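Local coordinates for YycN protein (Bacillus subtilis, PDB 1ON0), which probably transfers acetyl or other acyl groups as a homodimeric member of the GNAT acetyltransferase family, its acceptor substrate not being established, at residues 14-19 and 91-96; 23-28 and 37-42; 45-50 and 75-80; 125-130 and 138-143. All coordinates share one frame; numbering follows the deposited sequence.

Contact 1 of 4, residues 14-19 and 91-96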
# COMPACT_ATOMS: atom_id res chain seq x y z
N ARG B 14 -19.30 10.10 19.94
CA ARG B 14 -19.60 11.53 19.86
C ARG B 14 -18.74 12.25 18.81
O ARG B 14 -19.26 13.03 18.01
CB ARG B 14 -19.46 12.15 21.26
CG ARG B 14 -20.41 11.51 22.30
CD ARG B 14 -20.35 12.20 23.66
NE ARG B 14 -20.73 13.61 23.54
CZ ARG B 14 -21.99 14.03 23.45
NH1 ARG B 14 -22.99 13.17 23.47
NH2 ARG B 14 -22.23 15.33 23.29
N SER B 15 -17.43 11.98 18.82
CA SER B 15 -16.48 12.57 17.86
C SER B 15 -16.74 12.02 16.47
O SER B 15 -16.54 12.70 15.46
CB SER B 15 -15.04 12.24 18.26
OG SER B 15 -14.70 12.78 19.53
N TYR B 16 -17.15 10.76 16.41
CA TYR B 16 -17.45 10.14 15.12
C TYR B 16 -18.72 10.80 14.56
O TYR B 16 -18.76 11.18 13.39
CB TYR B 16 -17.69 8.63 15.29
CG TYR B 16 -18.41 8.01 14.11
CD1 TYR B 16 -17.79 7.84 12.89
CD2 TYR B 16 -19.75 7.62 14.23
CE1 TYR B 16 -18.48 7.31 11.80
CE2 TYR B 16 -20.45 7.09 13.14
CZ TYR B 16 -19.81 6.94 11.94
OH TYR B 16 -20.50 6.43 10.87
N LEU B 17 -19.74 10.95 15.41
CA LEU B 17 -21.00 11.57 15.01
C LEU B 17 -20.79 12.93 14.36
O LEU B 17 -21.29 13.19 13.26
CB LEU B 17 -21.93 11.69 16.22
CG LEU B 17 -23.40 12.09 16.00
CD1 LEU B 17 -24.20 11.67 17.21
CD2 LEU B 17 -23.53 13.59 15.76
N THR B 18 -20.06 13.81 15.04
CA THR B 18 -19.77 15.14 14.53
C THR B 18 -19.04 15.04 13.20
O THR B 18 -19.28 15.81 12.29
CB THR B 18 -18.89 15.92 15.52
OG1 THR B 18 -19.59 16.08 16.75
CG2 THR B 18 -18.53 17.29 14.96
N TYR B 19 -18.14 14.08 13.11
CA TYR B 19 -17.37 13.88 11.88
C TYR B 19 -18.30 13.42 10.76
O TYR B 19 -18.50 14.14 9.79
CB TYR B 19 -16.28 12.84 12.14
CG TYR B 19 -15.40 12.47 10.96
CD1 TYR B 19 -15.90 11.70 9.90
CD2 TYR B 19 -14.06 12.85 10.93
CE1 TYR B 19 -15.07 11.30 8.85
CE2 TYR B 19 -13.22 12.45 9.89
CZ TYR B 19 -13.73 11.68 8.86
OH TYR B 19 -12.88 11.29 7.84
N ILE B 91 -24.57 -1.38 5.57
CA ILE B 91 -23.38 -0.64 5.96
C ILE B 91 -23.70 0.85 5.89
O ILE B 91 -23.60 1.47 4.83
CB ILE B 91 -22.21 -0.95 5.02
CG1 ILE B 91 -21.88 -2.45 5.10
CG2 ILE B 91 -21.00 -0.13 5.41
CD1 ILE B 91 -20.97 -2.95 4.02
N TYR B 92 -24.09 1.43 7.02
CA TYR B 92 -24.40 2.85 7.05
C TYR B 92 -23.16 3.68 6.82
O TYR B 92 -23.23 4.74 6.22
CB TYR B 92 -25.06 3.24 8.39
CG TYR B 92 -26.57 3.05 8.40
CD1 TYR B 92 -27.38 3.81 7.58
CD2 TYR B 92 -27.16 2.04 9.16
CE1 TYR B 92 -28.74 3.55 7.48
CE2 TYR B 92 -28.52 1.78 9.07
CZ TYR B 92 -29.31 2.54 8.22
OH TYR B 92 -30.64 2.24 8.04
N ASP B 93 -22.00 3.20 7.26
CA ASP B 93 -20.82 4.03 7.07
C ASP B 93 -19.53 3.25 7.18
O ASP B 93 -19.39 2.33 7.98
CB ASP B 93 -20.87 5.17 8.11
CG ASP B 93 -19.90 6.31 7.80
OD1 ASP B 93 -19.60 6.55 6.62
OD2 ASP B 93 -19.46 6.98 8.75
N PHE B 94 -18.58 3.62 6.33
CA PHE B 94 -17.29 2.98 6.27
C PHE B 94 -16.27 3.86 5.57
O PHE B 94 -16.53 4.43 4.50
CB PHE B 94 -17.37 1.66 5.54
CG PHE B 94 -16.06 1.19 5.01
CD1 PHE B 94 -15.09 0.70 5.87
CD2 PHE B 94 -15.77 1.29 3.65
CE1 PHE B 94 -13.84 0.30 5.39
CE2 PHE B 94 -14.52 0.90 3.14
CZ PHE B 94 -13.56 0.41 4.02
N GLY B 95 -15.09 3.97 6.17
CA GLY B 95 -14.08 4.79 5.56
C GLY B 95 -12.90 4.86 6.50
O GLY B 95 -12.97 4.41 7.64
N LEU B 96 -11.82 5.44 6.01
CA LEU B 96 -10.61 5.57 6.78
C LEU B 96 -10.30 7.03 6.94
O LEU B 96 -10.76 7.86 6.16
CB LEU B 96 -9.45 4.86 6.06
CG LEU B 96 -9.09 3.41 6.34
CD1 LEU B 96 -10.29 2.57 6.69
CD2 LEU B 96 -8.36 2.89 5.12

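Contact 2 of 4, residues 23-28 and 37-42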
# COMPACT_ATOMS: atom_id res chain seq x y z
N HIS B 23 -19.70 15.36 7.38
CA HIS B 23 -19.26 14.78 6.12
C HIS B 23 -20.44 14.41 5.22
O HIS B 23 -20.41 14.63 4.00
CB HIS B 23 -18.41 13.54 6.42
CG HIS B 23 -17.84 12.90 5.20
ND1 HIS B 23 -16.81 13.47 4.48
CD2 HIS B 23 -18.20 11.79 4.53
CE1 HIS B 23 -16.57 12.73 3.41
NE2 HIS B 23 -17.41 11.71 3.42
N TYR B 24 -21.48 13.84 5.82
CA TYR B 24 -22.68 13.42 5.07
C TYR B 24 -23.37 14.61 4.39
O TYR B 24 -23.88 14.50 3.28
CB TYR B 24 -23.67 12.74 6.02
CG TYR B 24 -24.74 11.96 5.30
CD1 TYR B 24 -24.41 10.85 4.52
CD2 TYR B 24 -26.08 12.34 5.39
CE1 TYR B 24 -25.39 10.13 3.85
CE2 TYR B 24 -27.07 11.63 4.72
CZ TYR B 24 -26.72 10.52 3.96
OH TYR B 24 -27.69 9.80 3.30
N ALA B 25 -23.39 15.75 5.09
CA ALA B 25 -24.01 16.94 4.55
C ALA B 25 -23.23 17.36 3.30
O ALA B 25 -23.81 17.74 2.29
CB ALA B 25 -23.99 18.05 5.58
N GLU B 26 -21.91 17.28 3.39
CA GLU B 26 -21.04 17.66 2.28
C GLU B 26 -21.30 16.71 1.10
O GLU B 26 -21.28 17.13 -0.06
CB GLU B 26 -19.59 17.61 2.76
CG GLU B 26 -18.50 17.83 1.71
CD GLU B 26 -17.11 17.46 2.26
OE1 GLU B 26 -16.76 17.95 3.36
OE2 GLU B 26 -16.38 16.68 1.59
N GLU B 27 -21.55 15.44 1.39
CA GLU B 27 -21.81 14.46 0.35
C GLU B 27 -23.17 14.72 -0.30
O GLU B 27 -23.33 14.61 -1.52
CB GLU B 27 -21.79 13.05 0.93
CG GLU B 27 -20.46 12.60 1.48
CD GLU B 27 -19.49 12.14 0.41
OE1 GLU B 27 -18.80 11.13 0.64
OE2 GLU B 27 -19.42 12.79 -0.65
N LYS B 28 -24.15 15.05 0.51
CA LYS B 28 -25.47 15.30 -0.03
C LYS B 28 -25.48 16.54 -0.92
O LYS B 28 -26.17 16.57 -1.94
CB LYS B 28 -26.48 15.41 1.10
CG LYS B 28 -26.87 14.05 1.66
CD LYS B 28 -27.68 13.30 0.62
CE LYS B 28 -28.13 11.95 1.11
NZ LYS B 28 -29.15 11.40 0.20
N GLU B 37 -27.35 25.40 2.52
CA GLU B 37 -28.02 26.00 3.68
C GLU B 37 -28.81 24.97 4.48
O GLU B 37 -29.03 25.14 5.69
CB GLU B 37 -28.98 27.10 3.23
CG GLU B 37 -30.08 26.62 2.29
CD GLU B 37 -29.83 27.00 0.84
OE1 GLU B 37 -28.68 26.83 0.37
OE2 GLU B 37 -30.79 27.46 0.18
N ASP B 38 -29.23 23.91 3.80
CA ASP B 38 -30.00 22.86 4.44
C ASP B 38 -29.08 21.75 4.97
O ASP B 38 -29.16 21.38 6.14
CB ASP B 38 -31.01 22.27 3.44
CG ASP B 38 -32.04 23.29 2.97
OD1 ASP B 38 -32.78 22.99 2.01
OD2 ASP B 38 -32.12 24.39 3.56
N ALA B 39 -28.21 21.25 4.10
CA ALA B 39 -27.26 20.17 4.40
C ALA B 39 -26.99 19.84 5.87
O ALA B 39 -27.35 18.76 6.34
CB ALA B 39 -25.93 20.45 3.69
N GLN B 40 -26.34 20.76 6.57
CA GLN B 40 -25.98 20.57 7.98
C GLN B 40 -27.13 20.10 8.87
O GLN B 40 -27.00 19.11 9.57
CB GLN B 40 -25.41 21.87 8.54
CG GLN B 40 -24.04 22.22 8.01
CD GLN B 40 -23.58 23.60 8.45
OE1 GLN B 40 -23.94 24.62 7.84
NE2 GLN B 40 -22.81 23.65 9.54
N LEU B 41 -28.24 20.83 8.83
CA LEU B 41 -29.40 20.47 9.64
C LEU B 41 -29.98 19.12 9.25
O LEU B 41 -30.22 18.26 10.11
CB LEU B 41 -30.48 21.55 9.51
CG LEU B 41 -31.67 21.45 10.46
CD1 LEU B 41 -31.20 21.54 11.90
CD2 LEU B 41 -32.66 22.56 10.16
N LEU B 42 -30.23 18.93 7.96
CA LEU B 42 -30.79 17.67 7.47
C LEU B 42 -29.93 16.49 7.93
O LEU B 42 -30.45 15.42 8.26
CB LEU B 42 -30.89 17.70 5.94
CG LEU B 42 -31.82 18.77 5.36
CD1 LEU B 42 -31.73 18.80 3.85
CD2 LEU B 42 -33.25 18.48 5.81

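Contact 3 of 4, residues 45-50 and 75-80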
# COMPACT_ATOMS: atom_id res chain seq x y z
N GLN B 45 -30.34 15.25 11.74
CA GLN B 45 -31.63 14.56 11.87
C GLN B 45 -31.57 13.12 11.40
O GLN B 45 -32.02 12.21 12.09
CB GLN B 45 -32.71 15.31 11.09
CG GLN B 45 -33.19 16.59 11.76
CD GLN B 45 -34.11 16.35 12.95
OE1 GLN B 45 -34.36 17.25 13.75
NE2 GLN B 45 -34.62 15.12 13.06
N VAL B 46 -31.03 12.92 10.20
CA VAL B 46 -30.89 11.58 9.65
C VAL B 46 -30.14 10.68 10.64
O VAL B 46 -30.62 9.62 10.99
CB VAL B 46 -30.08 11.59 8.33
CG1 VAL B 46 -29.78 10.16 7.91
CG2 VAL B 46 -30.86 12.31 7.23
N PHE B 47 -28.97 11.12 11.08
CA PHE B 47 -28.17 10.33 12.01
C PHE B 47 -28.80 10.22 13.39
O PHE B 47 -28.56 9.25 14.11
CB PHE B 47 -26.75 10.89 12.13
CG PHE B 47 -25.92 10.66 10.90
CD1 PHE B 47 -25.32 9.44 10.67
CD2 PHE B 47 -25.80 11.65 9.93
CE1 PHE B 47 -24.63 9.20 9.48
CE2 PHE B 47 -25.12 11.41 8.75
CZ PHE B 47 -24.53 10.18 8.53
N THR B 48 -29.59 11.21 13.76
CA THR B 48 -30.24 11.17 15.06
C THR B 48 -31.39 10.18 15.01
O THR B 48 -31.56 9.37 15.92
CB THR B 48 -30.76 12.54 15.47
OG1 THR B 48 -29.66 13.44 15.66
CG2 THR B 48 -31.55 12.44 16.77
N ASP B 49 -32.17 10.22 13.94
CA ASP B 49 -33.30 9.31 13.82
C ASP B 49 -32.81 7.88 13.64
O ASP B 49 -33.46 6.93 14.10
CB ASP B 49 -34.19 9.71 12.64
CG ASP B 49 -34.59 11.17 12.70
OD1 ASP B 49 -34.63 11.72 13.82
OD2 ASP B 49 -34.88 11.75 11.63
N LEU B 50 -31.67 7.74 12.97
CA LEU B 50 -31.07 6.42 12.73
C LEU B 50 -30.45 5.88 13.99
O LEU B 50 -30.40 4.68 14.21
CB LEU B 50 -30.01 6.52 11.65
CG LEU B 50 -30.51 6.29 10.22
CD1 LEU B 50 -29.38 6.50 9.22
CD2 LEU B 50 -31.08 4.88 10.12
N TRP B 75 -13.38 3.83 10.60
CA TRP B 75 -14.63 3.52 11.28
C TRP B 75 -15.46 2.57 10.43
O TRP B 75 -15.28 2.47 9.21
CB TRP B 75 -15.41 4.83 11.47
CG TRP B 75 -15.69 5.51 10.15
CD1 TRP B 75 -16.77 5.30 9.33
CD2 TRP B 75 -14.84 6.45 9.47
NE1 TRP B 75 -16.64 6.04 8.19
CE2 TRP B 75 -15.48 6.76 8.24
CE3 TRP B 75 -13.61 7.06 9.77
CZ2 TRP B 75 -14.92 7.66 7.31
CZ3 TRP B 75 -13.06 7.96 8.84
CH2 TRP B 75 -13.71 8.25 7.63
N LEU B 76 -16.40 1.88 11.06
CA LEU B 76 -17.26 0.94 10.34
C LEU B 76 -18.55 0.88 11.12
O LEU B 76 -18.55 0.61 12.31
CB LEU B 76 -16.61 -0.44 10.31
CG LEU B 76 -17.01 -1.43 9.22
CD1 LEU B 76 -17.03 -2.81 9.85
CD2 LEU B 76 -18.36 -1.09 8.61
N TRP B 77 -19.67 1.14 10.46
CA TRP B 77 -20.95 1.10 11.12
C TRP B 77 -21.93 0.29 10.31
O TRP B 77 -22.24 0.65 9.18
CB TRP B 77 -21.47 2.54 11.34
CG TRP B 77 -22.93 2.66 11.67
CD1 TRP B 77 -23.75 1.67 12.12
CD2 TRP B 77 -23.72 3.84 11.60
NE1 TRP B 77 -25.01 2.16 12.34
CE2 TRP B 77 -25.03 3.49 12.03
CE3 TRP B 77 -23.47 5.17 11.23
CZ2 TRP B 77 -26.08 4.42 12.08
CZ3 TRP B 77 -24.51 6.10 11.29
CH2 TRP B 77 -25.80 5.71 11.71
N ILE B 78 -22.39 -0.83 10.86
CA ILE B 78 -23.35 -1.65 10.14
C ILE B 78 -24.61 -1.87 10.96
O ILE B 78 -24.60 -1.76 12.19
CB ILE B 78 -22.80 -3.04 9.75
CG1 ILE B 78 -22.75 -3.96 10.96
CG2 ILE B 78 -21.42 -2.89 9.14
CD1 ILE B 78 -22.34 -5.38 10.63
N HIS B 79 -25.69 -2.17 10.27
CA HIS B 79 -26.98 -2.43 10.89
C HIS B 79 -27.41 -3.83 10.51
O HIS B 79 -27.29 -4.21 9.35
CB HIS B 79 -28.02 -1.45 10.37
CG HIS B 79 -29.42 -1.76 10.80
ND1 HIS B 79 -29.81 -1.74 12.12
CD2 HIS B 79 -30.52 -2.06 10.08
CE1 HIS B 79 -31.10 -2.01 12.20
NE2 HIS B 79 -31.56 -2.20 10.97
N ALA B 80 -27.92 -4.58 11.47
CA ALA B 80 -28.39 -5.94 11.21
C ALA B 80 -29.88 -6.06 11.51
O ALA B 80 -30.25 -6.60 12.55
CB ALA B 80 -27.61 -6.93 12.05

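Contact 4 of 4, residues 125-130 and 138-143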
# COMPACT_ATOMS: atom_id res chain seq x y z
N LEU B 125 -24.38 -8.38 2.68
CA LEU B 125 -24.09 -7.00 3.01
C LEU B 125 -24.66 -6.07 1.97
O LEU B 125 -24.60 -6.35 0.77
CB LEU B 125 -22.59 -6.77 3.09
CG LEU B 125 -21.86 -7.53 4.18
CD1 LEU B 125 -20.38 -7.29 4.00
CD2 LEU B 125 -22.34 -7.05 5.57
N SER B 126 -25.19 -4.95 2.44
CA SER B 126 -25.79 -3.96 1.56
C SER B 126 -25.27 -2.58 1.98
O SER B 126 -25.01 -2.36 3.16
CB SER B 126 -27.31 -4.05 1.68
OG SER B 126 -27.94 -3.22 0.76
N LEU B 127 -25.12 -1.68 1.02
CA LEU B 127 -24.61 -0.35 1.32
C LEU B 127 -24.98 0.70 0.27
O LEU B 127 -25.40 0.37 -0.84
CB LEU B 127 -23.08 -0.40 1.44
CG LEU B 127 -22.29 -0.70 0.16
CD1 LEU B 127 -22.33 0.49 -0.78
CD2 LEU B 127 -20.84 -1.01 0.52
N HIS B 128 -24.79 1.98 0.62
CA HIS B 128 -25.06 3.08 -0.30
C HIS B 128 -23.76 3.85 -0.55
O HIS B 128 -22.97 4.09 0.36
CB HIS B 128 -26.10 4.03 0.30
CG HIS B 128 -26.15 5.38 -0.37
ND1 HIS B 128 -25.14 6.30 -0.26
CD2 HIS B 128 -27.09 5.94 -1.17
CE1 HIS B 128 -25.45 7.38 -0.96
NE2 HIS B 128 -26.63 7.19 -1.52
N VAL B 129 -23.56 4.22 -1.81
CA VAL B 129 -22.38 4.97 -2.18
C VAL B 129 -22.81 6.06 -3.15
O VAL B 129 -23.55 5.80 -4.09
CB VAL B 129 -21.31 4.03 -2.84
CG1 VAL B 129 -21.84 3.47 -4.15
CG2 VAL B 129 -20.02 4.77 -3.06
N PHE B 130 -22.37 7.29 -2.89
CA PHE B 130 -22.70 8.42 -3.76
C PHE B 130 -22.03 8.22 -5.10
O PHE B 130 -20.85 7.88 -5.18
CB PHE B 130 -22.22 9.75 -3.16
CG PHE B 130 -22.93 10.14 -1.90
CD1 PHE B 130 -22.38 9.84 -0.66
CD2 PHE B 130 -24.18 10.77 -1.96
CE1 PHE B 130 -23.06 10.17 0.51
CE2 PHE B 130 -24.86 11.11 -0.80
CZ PHE B 130 -24.30 10.80 0.44
N LYS B 138 -15.31 1.80 -7.01
CA LYS B 138 -14.39 0.82 -7.56
C LYS B 138 -13.89 -0.14 -6.51
O LYS B 138 -13.76 -1.33 -6.76
CB LYS B 138 -13.20 1.50 -8.26
CG LYS B 138 -13.42 1.66 -9.75
CD LYS B 138 -12.10 1.81 -10.49
CE LYS B 138 -12.29 1.68 -12.00
NZ LYS B 138 -13.12 2.77 -12.60
N LEU B 139 -13.61 0.39 -5.32
CA LEU B 139 -13.14 -0.44 -4.23
C LEU B 139 -14.22 -1.48 -3.90
O LEU B 139 -13.93 -2.68 -3.80
CB LEU B 139 -12.81 0.44 -3.02
CG LEU B 139 -12.33 -0.16 -1.69
CD1 LEU B 139 -13.50 -0.82 -1.00
CD2 LEU B 139 -11.20 -1.16 -1.92
N TYR B 140 -15.47 -1.05 -3.77
CA TYR B 140 -16.52 -2.00 -3.45
C TYR B 140 -16.68 -3.01 -4.59
O TYR B 140 -16.90 -4.19 -4.34
CB TYR B 140 -17.85 -1.29 -3.18
CG TYR B 140 -17.82 -0.35 -1.98
CD1 TYR B 140 -17.44 -0.79 -0.72
CD2 TYR B 140 -18.18 0.99 -2.12
CE1 TYR B 140 -17.42 0.07 0.38
CE2 TYR B 140 -18.16 1.87 -1.04
CZ TYR B 140 -17.79 1.41 0.20
OH TYR B 140 -17.80 2.26 1.26
N GLU B 141 -16.56 -2.55 -5.83
CA GLU B 141 -16.70 -3.47 -6.95
C GLU B 141 -15.56 -4.48 -6.95
O GLU B 141 -15.77 -5.65 -7.24
CB GLU B 141 -16.73 -2.70 -8.27
CG GLU B 141 -17.91 -1.73 -8.38
CD GLU B 141 -17.99 -1.01 -9.72
OE1 GLU B 141 -18.16 -1.70 -10.75
OE2 GLU B 141 -17.87 0.23 -9.74
N GLN B 142 -14.35 -4.04 -6.61
CA GLN B 142 -13.22 -4.94 -6.56
C GLN B 142 -13.36 -5.96 -5.43
O GLN B 142 -12.88 -7.08 -5.56
CB GLN B 142 -11.90 -4.18 -6.38
CG GLN B 142 -11.43 -3.45 -7.62
CD GLN B 142 -10.02 -2.92 -7.48
OE1 GLN B 142 -9.75 -2.05 -6.65
NE2 GLN B 142 -9.10 -3.45 -8.28
N THR B 143 -14.00 -5.58 -4.32
CA THR B 143 -14.15 -6.55 -3.24
C THR B 143 -15.39 -7.43 -3.37
O THR B 143 -15.78 -8.09 -2.42
CB THR B 143 -14.18 -5.87 -1.82
OG1 THR B 143 -15.34 -5.03 -1.70
CG2 THR B 143 -12.92 -5.06 -1.58
O HOH W 1 -20.17 4.44 1.01

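Contact 1 of 4, residues 14-19 and 91-96
Y16 and D93 reach toward each other from opposite directions across the gap between helix 14-19 and strand 91-96. The polar contact is one hydrogen bond, from the Y16 hydroxyl to D93 OD2. At 2.4 Å from OH to OD2 it is modelled very short, so its exact length is doubtful. OD2 lies at the edge of the phenol ring near its plane, and ring and carboxylate are turned 35° apart. Both residues hold the first side-chain atom beyond CB trans to the main-chain N (chi1 162° for Y16, -165° for D93), which extends them toward each other. D93 OD2 also receives a weak bond from T20 OG1.

In the strand, Y92 and D93 both face W77, a classic beta bulge; a bulge in the fourth strand is a hallmark of the GNAT fold.

With a phenylalanine in place of Y16, the ring could stay but D93 OD2 would probably lose the hydroxyl that grips it from the helix.

Beyond this bond the segments barely touch: Y19 OH stays 4.4 Å from L96 O, with no bond between them, and hydrogen-bonds E98 of the second subunit. Both tyrosine rings also meet W75.

Contact 2 of 4, residues 23-28 and 37-42
A25 and A39 bring the helix segments 23-28 and 37-42 so close that their CA atoms are only 4.6 Å apart. That spacing is possible because neither residue has a side chain larger than a methyl. The A25 methyl does most of the touching: CB lies 3.6 Å from A39 CB and 3.5 Å from A39 C, and the next amide, Q40 N, is 3.7 Å from A25 CB. A39 CB in turn rests 3.7 Å from A25 O. Methyls therefore meet each other and the opposing main chain, and no hydrogen bond crosses the interface. Q40 directs its side chain away from the other helix and contributes mainly through its backbone.

Beside this junction, the helix bearing A25 has its own side-chain packing. With chi1 at -77°, K28 holds CG trans to its carbonyl carbon, and this CG lies 3.9 Å above the plane of the Y24 ring, displaced toward the rim. The far end of K28 makes a cation-pi contact with W34. Across one turn of the same helix, H23 NE2 makes a weak, bent hydrogen bond to E27 OE1, while H132 holds E27 OE2.

The two segments belong to helices 10-31 and 36-50, the consecutive pair that joins the first strand of the GNAT sheet, 4-7, to the second, 60-66. Y24 meets F47 edge-to-face farther along the second helix, A25 also touches S43, and F130 from the loop after strand 124-127 packs against E27 and K28.

Contact 3 of 4, residues 45-50 and 75-80
The rings of F47 and W77 meet rim to rim: neither lies over the face of the other, and their planes are inclined at 47°. The phenyl ring turns its CD1-CE1 edge to the indole, F47 CD1 being 3.5 Å from W77 CZ3. CD1 and CZ3 each sit at the edge of the opposite ring and in its plane. The six-membered ring of W77 keeps its centroid 6.0 Å from that of F47, so this is contact between two aromatic edges without a stack. F47 leaves the helix aimed neither at the strand nor away from it; chi1 at -71°, with CG trans to the carbonyl carbon, carries the ring nearer. W77 extends from the strand with CG trans to its backbone N (chi1 164°), sending the benzo end of the indole toward the helix.

L50, one turn after F47, supplies a second apolar touch at the indole rim, its CB 4.3 Å from W77 CH2. The polar side of the indole looks elsewhere, W77 NE1 being hydrogen-bonded to H60 ND1.

This buried packing joins helix 36-50 to strand 72-79, a central strand of the GNAT sheet. From helix 10-31, T20, T21 and Y24 pack on F47 and Y16 touches W77. The neighbouring strand 88-96 brings Y92 against both L50 and the indole, and L62 on strand 60-66 reaches W77 as well.

Contact 4 of 4, residues 125-130 and 138-143
One face of the Y140 ring carries the L127 methyl CD2, and V129 CG2 sits at the ring's edge in its plane. L127 CD2 makes a CH-pi contact, 3.7 Å from the Y140 centroid and 16° off the ring normal. V129 CG2 is looser, 4.0 Å from Y140 CE2, the two side chains sliding past each other in opposite directions. A further pair of flat groups lies within 125-130: H128 turns its edge to F130 and sets CE1 above the centre of that ring.

L127 has CG in the crowded position between its main-chain N and carbonyl carbon (chi1 68°), which directs its methyl to the tyrosine. Here the fifth strand of the GNAT fold, 124-127, is covered by the helix that follows it, 134-142. In many relatives a tyrosine in this helix lies near the acetyl-CoA thioester; Y140 is consistent with that position.

A water links the two segments, donating to H128 O at 2.9 Å and lying 3.2 Å from Y140 OH. Were an alanine to replace Y140, the L127 methyl would probably face a gap and this water would lose its phenolic partner. Just past the helix, T143 OG1 donates to Y140 O at 3.2 Å, tilted 33° from the carbonyl plane.

Overall arrangement
Contacts 1 and 3 lie about 8 Å apart, centre to centre, and put helices 10-31 and 36-50 on the neighbouring strands 88-96 and 72-79. Contact 2, about 14 Å from contact 1 and 15 Å from contact 3, ties those two helices to each other. Along the chain, contacts 2 and 3 come in series inside the loop that contact 1 closes; contact 4 follows. Its strand 124-127 runs parallel to 88-96 in the same mixed sheet, and its centre is about 16 Å from that of contact 1 and 22 Å from contact 2. Contacts 1, 3 and 4 thus pack the early helices and the late helix 134-142 against one GNAT sheet, while contact 2 holds the early pair together.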